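Local coordinates for N-acetyltransferase (Staphylococcus aureus subsp. aureus, PDB 4M85), which probably transfers an acetyl group from acetyl-coenzyme A to an acceptor, most likely an amine, as enzymes of the GNAT fold do, at residues 83-88 against 100-105; 79-84 against 106-111; 37-42 against 94-99. All coordinates share one frame; numbering follows the deposited sequence.

Interaction 1 (83-88 against 100-105)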
# COMPACT_ATOMS: atom_id res chain seq x y z
N LYS A 83 4.79 13.36 -5.80
CA LYS A 83 4.45 13.38 -7.22
C LYS A 83 3.45 12.27 -7.57
O LYS A 83 2.50 12.49 -8.35
CB LYS A 83 5.68 13.24 -8.08
CG LYS A 83 5.38 13.34 -9.56
CD LYS A 83 6.61 13.08 -10.40
CE LYS A 83 6.62 11.68 -10.98
NZ LYS A 83 8.00 11.15 -11.15
N TYR A 84 3.66 11.09 -7.01
CA TYR A 84 2.68 10.01 -7.15
C TYR A 84 1.30 10.41 -6.59
O TYR A 84 0.25 10.18 -7.24
CB TYR A 84 3.20 8.72 -6.49
CG TYR A 84 4.49 8.20 -7.09
CD1 TYR A 84 4.72 8.25 -8.45
CD2 TYR A 84 5.49 7.66 -6.28
CE1 TYR A 84 5.89 7.77 -9.00
CE2 TYR A 84 6.67 7.18 -6.82
CZ TYR A 84 6.86 7.24 -8.18
OH TYR A 84 8.05 6.78 -8.74
N GLU A 85 1.30 10.98 -5.40
CA GLU A 85 0.06 11.42 -4.73
C GLU A 85 -0.73 12.44 -5.55
O GLU A 85 -1.94 12.37 -5.64
CB GLU A 85 0.41 12.03 -3.36
CG GLU A 85 -0.77 12.65 -2.60
CD GLU A 85 -1.85 11.64 -2.26
OE1 GLU A 85 -1.58 10.43 -2.38
OE2 GLU A 85 -2.96 12.06 -1.87
N LYS A 86 -0.03 13.40 -6.14
CA LYS A 86 -0.67 14.44 -6.96
C LYS A 86 -1.35 13.85 -8.18
O LYS A 86 -2.35 14.38 -8.67
CB LYS A 86 0.37 15.49 -7.36
CG LYS A 86 -0.21 16.75 -7.97
CD LYS A 86 0.87 17.82 -8.05
CE LYS A 86 0.43 19.06 -8.83
NZ LYS A 86 -0.87 19.58 -8.34
N ALA A 87 -0.86 12.71 -8.67
CA ALA A 87 -1.44 12.09 -9.86
C ALA A 87 -2.91 11.66 -9.68
O ALA A 87 -3.61 11.46 -10.67
CB ALA A 87 -0.59 10.90 -10.32
N TRP A 88 -3.37 11.56 -8.43
CA TRP A 88 -4.78 11.37 -8.14
C TRP A 88 -5.67 12.34 -8.94
O TRP A 88 -6.78 11.98 -9.37
CB TRP A 88 -5.02 11.53 -6.66
CG TRP A 88 -6.40 11.18 -6.21
CD1 TRP A 88 -7.43 12.04 -5.98
CD2 TRP A 88 -6.88 9.88 -5.88
NE1 TRP A 88 -8.54 11.35 -5.54
CE2 TRP A 88 -8.23 10.02 -5.47
CE3 TRP A 88 -6.31 8.60 -5.88
CZ2 TRP A 88 -9.01 8.93 -5.08
CZ3 TRP A 88 -7.08 7.53 -5.50
CH2 TRP A 88 -8.42 7.70 -5.11
N TYR A 100 -12.81 16.31 -1.95
CA TYR A 100 -11.97 15.94 -0.80
C TYR A 100 -10.47 16.18 -1.00
O TYR A 100 -9.71 16.12 -0.04
CB TYR A 100 -12.26 14.51 -0.38
CG TYR A 100 -13.53 14.42 0.42
CD1 TYR A 100 -14.77 14.32 -0.20
CD2 TYR A 100 -13.50 14.50 1.81
CE1 TYR A 100 -15.95 14.26 0.54
CE2 TYR A 100 -14.67 14.45 2.56
CZ TYR A 100 -15.89 14.33 1.92
OH TYR A 100 -17.05 14.27 2.66
N GLY A 101 -10.05 16.49 -2.22
CA GLY A 101 -8.64 16.56 -2.52
C GLY A 101 -8.07 15.15 -2.57
O GLY A 101 -8.80 14.17 -2.58
N THR A 102 -6.76 15.05 -2.61
CA THR A 102 -6.12 13.76 -2.78
C THR A 102 -6.17 13.02 -1.42
O THR A 102 -6.16 13.65 -0.35
CB THR A 102 -4.70 13.89 -3.39
OG1 THR A 102 -3.77 14.36 -2.41
CG2 THR A 102 -4.70 14.83 -4.60
N PRO A 103 -6.27 11.69 -1.47
CA PRO A 103 -6.55 10.87 -0.27
C PRO A 103 -5.44 10.81 0.77
O PRO A 103 -5.73 10.59 1.94
CB PRO A 103 -6.81 9.46 -0.83
CG PRO A 103 -6.58 9.51 -2.28
CD PRO A 103 -6.22 10.90 -2.71
N LEU A 104 -4.18 11.03 0.36
CA LEU A 104 -3.04 10.86 1.26
C LEU A 104 -1.98 11.96 1.09
O LEU A 104 -0.89 11.68 0.61
CB LEU A 104 -2.44 9.45 1.06
CG LEU A 104 -3.19 8.23 1.61
CD1 LEU A 104 -2.72 6.96 0.90
CD2 LEU A 104 -3.02 8.06 3.11
N PRO A 105 -2.31 13.23 1.44
CA PRO A 105 -1.39 14.39 1.29
C PRO A 105 -0.11 14.35 2.10
O PRO A 105 0.89 14.93 1.66
CB PRO A 105 -2.24 15.57 1.78
CG PRO A 105 -3.31 14.96 2.64
CD PRO A 105 -3.62 13.66 1.96
O HOH W 1 -10.36 13.30 -4.39
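P103 lies against one face of the W88 indole, its CD 3.4 Å from the centroid of the five-membered ring and only 8° off the ring normal, a CH-pi contact. CG of P103 follows CD over the bond shared by the two rings, 3.6 Å from W88 CD2. At the rim, W88 NE1 gives its hydrogen to a water 2.9 Å away, which in turn donates to G101 O. The rings of W88 and Y53 pack edge-to-face. The second flat group, the E85 carboxylate, turns a single oxygen to residues 102-104. OE2 accepts a very short bond of 2.5 Å from T102 OG1 and a second of 2.7 Å from L104 N, which arrives from above the carboxylate plane, 39° out of it. A bend at chi2 (62°) brings the carboxylate to the turn of chain at 102-104. E85 OE1 is taken by R54, in a salt bridge, and by Y53 OH, so both oxygens of this buried acid have partners. The contact joins the C-terminal part of helix 81-86 to the loop leading to strand 114-121; W88 also packs on helix 37-49, while P103 touches helices 13-26 and 30-34.

Interaction 2 (79-84 against 106-111)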
# COMPACT_ATOMS: atom_id res chain seq x y z
N GLU A 79 11.45 9.63 -2.86
CA GLU A 79 11.70 10.95 -3.43
C GLU A 79 10.59 11.39 -4.38
O GLU A 79 10.33 12.57 -4.49
CB GLU A 79 13.08 11.04 -4.07
CG GLU A 79 13.33 10.25 -5.33
CD GLU A 79 14.68 10.59 -5.94
OE1 GLU A 79 15.29 11.61 -5.51
OE2 GLU A 79 15.15 9.85 -6.83
N ASN A 80 9.90 10.45 -5.00
CA ASN A 80 8.77 10.80 -5.86
C ASN A 80 7.39 10.66 -5.19
O ASN A 80 6.36 10.73 -5.87
CB ASN A 80 8.84 9.96 -7.13
CG ASN A 80 9.96 10.40 -8.07
OD1 ASN A 80 10.46 11.51 -8.00
ND2 ASN A 80 10.35 9.52 -8.97
N GLU A 81 7.35 10.50 -3.87
CA GLU A 81 6.10 10.19 -3.15
C GLU A 81 4.98 11.19 -3.43
O GLU A 81 3.87 10.80 -3.78
CB GLU A 81 6.32 10.14 -1.63
CG GLU A 81 5.08 9.72 -0.85
CD GLU A 81 5.24 9.78 0.67
OE1 GLU A 81 6.36 9.95 1.19
OE2 GLU A 81 4.21 9.66 1.36
N LEU A 82 5.26 12.47 -3.21
CA LEU A 82 4.26 13.52 -3.39
C LEU A 82 3.89 13.69 -4.87
O LEU A 82 2.78 14.09 -5.17
CB LEU A 82 4.73 14.83 -2.75
CG LEU A 82 4.88 14.84 -1.22
CD1 LEU A 82 5.04 16.27 -0.72
CD2 LEU A 82 3.69 14.19 -0.53
N LYS A 83 4.79 13.36 -5.80
CA LYS A 83 4.45 13.38 -7.22
C LYS A 83 3.45 12.27 -7.57
O LYS A 83 2.50 12.49 -8.35
CB LYS A 83 5.68 13.24 -8.08
CG LYS A 83 5.38 13.34 -9.56
CD LYS A 83 6.61 13.08 -10.40
CE LYS A 83 6.62 11.68 -10.98
NZ LYS A 83 8.00 11.15 -11.15
N TYR A 84 3.66 11.09 -7.01
CA TYR A 84 2.68 10.01 -7.15
C TYR A 84 1.30 10.41 -6.59
O TYR A 84 0.25 10.18 -7.24
CB TYR A 84 3.20 8.72 -6.49
CG TYR A 84 4.49 8.20 -7.09
CD1 TYR A 84 4.72 8.25 -8.45
CD2 TYR A 84 5.49 7.66 -6.28
CE1 TYR A 84 5.89 7.77 -9.00
CE2 TYR A 84 6.67 7.18 -6.82
CZ TYR A 84 6.86 7.24 -8.18
OH TYR A 84 8.05 6.78 -8.74
N VAL A 106 -0.12 13.67 3.25
CA VAL A 106 1.04 13.64 4.13
C VAL A 106 2.17 12.82 3.49
O VAL A 106 1.92 11.76 2.88
CB VAL A 106 0.68 13.11 5.54
CG1 VAL A 106 1.90 13.13 6.47
CG2 VAL A 106 -0.45 13.95 6.15
N LYS A 107 3.39 13.33 3.63
CA LYS A 107 4.60 12.67 3.19
C LYS A 107 4.94 11.62 4.25
O LYS A 107 5.37 11.96 5.35
CB LYS A 107 5.75 13.70 3.06
CG LYS A 107 6.96 13.23 2.26
CD LYS A 107 7.99 14.35 2.12
CE LYS A 107 9.20 13.94 1.28
NZ LYS A 107 10.23 13.21 2.06
N GLU A 108 4.73 10.35 3.91
CA GLU A 108 4.94 9.24 4.86
C GLU A 108 6.39 8.76 4.91
O GLU A 108 6.79 8.14 5.88
CB GLU A 108 3.98 8.06 4.54
CG GLU A 108 2.49 8.41 4.45
CD GLU A 108 1.59 7.22 4.14
OE1 GLU A 108 2.04 6.06 4.25
OE2 GLU A 108 0.41 7.42 3.77
N ALA A 109 7.18 9.05 3.87
CA ALA A 109 8.52 8.48 3.70
C ALA A 109 9.60 9.54 3.58
O ALA A 109 9.34 10.73 3.69
CB ALA A 109 8.54 7.57 2.50
N LYS A 110 10.83 9.11 3.35
CA LYS A 110 11.95 10.02 3.25
C LYS A 110 12.61 9.84 1.89
O LYS A 110 12.47 8.80 1.25
CB LYS A 110 12.94 9.74 4.38
CG LYS A 110 12.48 10.24 5.74
CD LYS A 110 13.50 9.89 6.80
CE LYS A 110 12.91 9.98 8.20
NZ LYS A 110 13.83 9.37 9.22
N ASP A 111 13.31 10.87 1.45
CA ASP A 111 13.77 10.94 0.07
C ASP A 111 14.83 9.90 -0.28
O ASP A 111 14.97 9.56 -1.45
CB ASP A 111 14.30 12.34 -0.24
CG ASP A 111 13.25 13.43 -0.03
OD1 ASP A 111 12.05 13.17 -0.22
OD2 ASP A 111 13.63 14.54 0.35
O HOH W 2 14.07 7.43 -2.78
O HOH W 3 8.88 10.81 0.61
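E81 reaches from the first turn of helix 81-86 into the chain at 106-109 and meets two successive backbone N-H groups with its two carboxylate oxygens. OE2 takes the bond from E108 N, 2.7 Å long and nearly straight (169°), through its syn lone pair. OE1 takes the one from A109 N at 2.9 Å, also on the syn side but 22° out of the carboxylate plane. Because CG stands anti to the backbone N (chi1 -176°) and the chain stays extended beyond it, the carboxylate is carried straight off the helix. Around this buried group the packing is close: K107 CG and A109 CB each lie 3.5 Å from E81 OE1, and E108 CB comes near OE2. The carboxyl end of E108 turns elsewhere, to Y115 OH.

Toward solvent the contact thins. L82 CD2 touches K107 CA at 4.1 Å, the two side chains crossing at about a right angle. Near the other end, E79 CB rests 3.6 Å from D111 O, and a water bonded to that carbonyl makes a weak link to E79 N. Within 106-111, K107 bends at its last torsion, and its NZ forms a salt bridge with D111 OD1 (2.9 Å) and a hydrogen bond with A109 O. A second water donates to E81 OE1 and has a weak bond with K107 NZ.

R54 adds a salt bridge to E81 OE2. The two N-H groups, the guanidinium and the nearby K107 ammonium should favour a negative charge on E81, an effect the E108 carboxylate probably offsets in part. An ionised E81 would tie the loop before strand 114-121 to the helix.

Interaction 3 (37-42 against 94-99)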
# COMPACT_ATOMS: atom_id res chain seq x y z
N LYS A 37 -18.79 3.79 -0.69
CA LYS A 37 -17.78 2.78 -0.99
C LYS A 37 -17.66 2.51 -2.46
O LYS A 37 -16.58 2.22 -2.96
CB LYS A 37 -18.12 1.42 -0.32
CG LYS A 37 -18.45 1.51 1.17
CD LYS A 37 -18.09 0.24 1.95
CE LYS A 37 -17.78 0.50 3.43
NZ LYS A 37 -18.70 1.46 4.09
N ASP A 38 -18.79 2.57 -3.15
CA ASP A 38 -18.85 2.31 -4.57
C ASP A 38 -17.96 3.28 -5.30
O ASP A 38 -17.22 2.90 -6.22
CB ASP A 38 -20.29 2.50 -5.08
CG ASP A 38 -20.50 1.90 -6.46
OD1 ASP A 38 -21.27 2.50 -7.23
OD2 ASP A 38 -19.90 0.85 -6.75
N MET A 39 -18.03 4.53 -4.86
CA MET A 39 -17.37 5.62 -5.54
C MET A 39 -15.89 5.61 -5.23
O MET A 39 -15.08 5.83 -6.12
CB MET A 39 -17.97 6.95 -5.10
CG MET A 39 -17.98 8.02 -6.16
SD MET A 39 -19.02 9.39 -5.60
CE MET A 39 -17.90 10.16 -4.46
N VAL A 40 -15.55 5.33 -3.97
CA VAL A 40 -14.16 5.25 -3.53
C VAL A 40 -13.44 4.07 -4.21
O VAL A 40 -12.32 4.20 -4.63
CB VAL A 40 -14.07 5.16 -2.00
CG1 VAL A 40 -12.62 5.00 -1.54
CG2 VAL A 40 -14.69 6.39 -1.35
N LEU A 41 -14.11 2.93 -4.32
CA LEU A 41 -13.53 1.77 -4.99
C LEU A 41 -13.24 2.04 -6.46
O LEU A 41 -12.13 1.80 -6.95
CB LEU A 41 -14.45 0.54 -4.86
CG LEU A 41 -14.49 -0.11 -3.48
CD1 LEU A 41 -15.54 -1.23 -3.43
CD2 LEU A 41 -13.11 -0.66 -3.11
N ASP A 42 -14.25 2.53 -7.18
CA ASP A 42 -14.05 2.97 -8.55
C ASP A 42 -12.83 3.90 -8.66
O ASP A 42 -12.01 3.77 -9.57
CB ASP A 42 -15.29 3.70 -9.06
CG ASP A 42 -15.10 4.24 -10.44
OD1 ASP A 42 -15.00 3.45 -11.40
OD2 ASP A 42 -15.02 5.47 -10.58
N PRO A 94 -15.99 11.56 -10.10
CA PRO A 94 -17.11 12.44 -9.80
C PRO A 94 -16.71 13.59 -8.88
O PRO A 94 -15.76 13.48 -8.07
CB PRO A 94 -18.13 11.53 -9.13
CG PRO A 94 -17.36 10.33 -8.69
CD PRO A 94 -16.23 10.18 -9.65
N GLU A 95 -17.43 14.70 -9.02
CA GLU A 95 -17.10 15.92 -8.34
C GLU A 95 -17.18 15.74 -6.82
O GLU A 95 -16.47 16.39 -6.05
CB GLU A 95 -18.05 17.04 -8.81
CG GLU A 95 -17.48 18.44 -8.66
CD GLU A 95 -16.25 18.66 -9.52
OE1 GLU A 95 -16.07 17.95 -10.54
OE2 GLU A 95 -15.45 19.56 -9.17
N GLU A 96 -18.03 14.82 -6.41
CA GLU A 96 -18.26 14.59 -5.00
C GLU A 96 -17.03 14.02 -4.29
O GLU A 96 -16.79 14.34 -3.13
CB GLU A 96 -19.45 13.64 -4.86
CG GLU A 96 -19.89 13.43 -3.43
CD GLU A 96 -21.16 12.59 -3.35
OE1 GLU A 96 -21.74 12.30 -4.42
OE2 GLU A 96 -21.56 12.23 -2.22
N ILE A 97 -16.24 13.18 -4.97
CA ILE A 97 -15.00 12.74 -4.37
C ILE A 97 -13.87 13.74 -4.61
O ILE A 97 -13.01 13.91 -3.75
CB ILE A 97 -14.59 11.32 -4.82
CG1 ILE A 97 -13.41 10.82 -3.98
CG2 ILE A 97 -14.27 11.27 -6.30
CD1 ILE A 97 -13.34 9.32 -3.91
N LYS A 98 -13.89 14.42 -5.77
CA LYS A 98 -12.85 15.41 -6.09
C LYS A 98 -12.80 16.53 -5.07
O LYS A 98 -11.74 17.11 -4.86
CB LYS A 98 -13.05 15.99 -7.49
CG LYS A 98 -12.78 14.99 -8.61
CD LYS A 98 -13.04 15.59 -9.99
CE LYS A 98 -11.80 16.21 -10.61
NZ LYS A 98 -10.83 15.20 -11.12
N GLN A 99 -13.94 16.84 -4.44
CA GLN A 99 -13.97 17.90 -3.42
C GLN A 99 -13.08 17.59 -2.21
O GLN A 99 -12.60 18.50 -1.53
CB GLN A 99 -15.41 18.22 -3.00
CG GLN A 99 -16.09 17.13 -2.17
CD GLN A 99 -17.61 17.07 -2.34
OE1 GLN A 99 -18.20 17.79 -3.16
NE2 GLN A 99 -18.26 16.19 -1.57
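M39 carries most of the apolar contact between the start of helix 37-49 and the short helix 95-98, lying along P94 and I97 with its chain running opposite to theirs. Its CG meets the P94 ring at CG, 3.5 Å away, tighter than ordinary van der Waals spacing, and the sulfur follows at 3.6 Å from the same P94 CG. A bend about the CG-SD bond (chi3 77°) turns the terminal methyl in against I97, with M39 CE 3.5 Å from I97 CB. The same methyl sits 3.8 Å from E96 CB, the aliphatic part of E96 passing at about a right angle to the methionine. It also packs against the backbone of the short helix, M39 CE lying 3.5 Å from I97 N. The methionine thus spans from the proline ring to the I97 side chain.

A lighter apolar contact lies deeper. The end of I97 comes across V40 at about a right angle, its CD1 4.1 Å from V40 CG2. I97 puts its CG1 branch anti to the backbone N (chi1 -170°), which sends CD1 out toward helix 37-49. L35 packs on V40, E96 and I97, and V40 also touches Y21 of helix 13-26.

Backbone hydrogen bonds stay inside the short helix. I97 N makes a weak bond to P94 O, and K98 N bonds to the same carbonyl at 3.1 Å. P94 sits at the N-cap position and also offers its ring to M39.

No hydrogen bond or salt bridge spans the two segments. Between 37-42 and 94-99, therefore, the association probably rests on dispersion and the hydrophobic effect, with the methionine, the proline ring and the isoleucine supplying most of the surface that meets.

In the fold
From the N terminus, interaction 3 comes first: residues 37-42 on helix 37-49 meet 94-99, closing a long loop that takes in strands 60-65 and 68-77 and helix 81-86. Interaction 2 starts from 79-84 and closes at 106-111. Interaction 1 starts from the same helix, overlapping at K83 and Y84, and closes earlier, at 100-105, giving a shorter loop inside. The two touch where P105 O lies 3.6 Å from L82 CD2. Interaction 3 crosses both, since helix 95-98 falls between their segments; its centre is about 13 Å from that of interaction 1. Together they tie the long connection between strands 68-77 and 114-121 to itself and to helix 37-49.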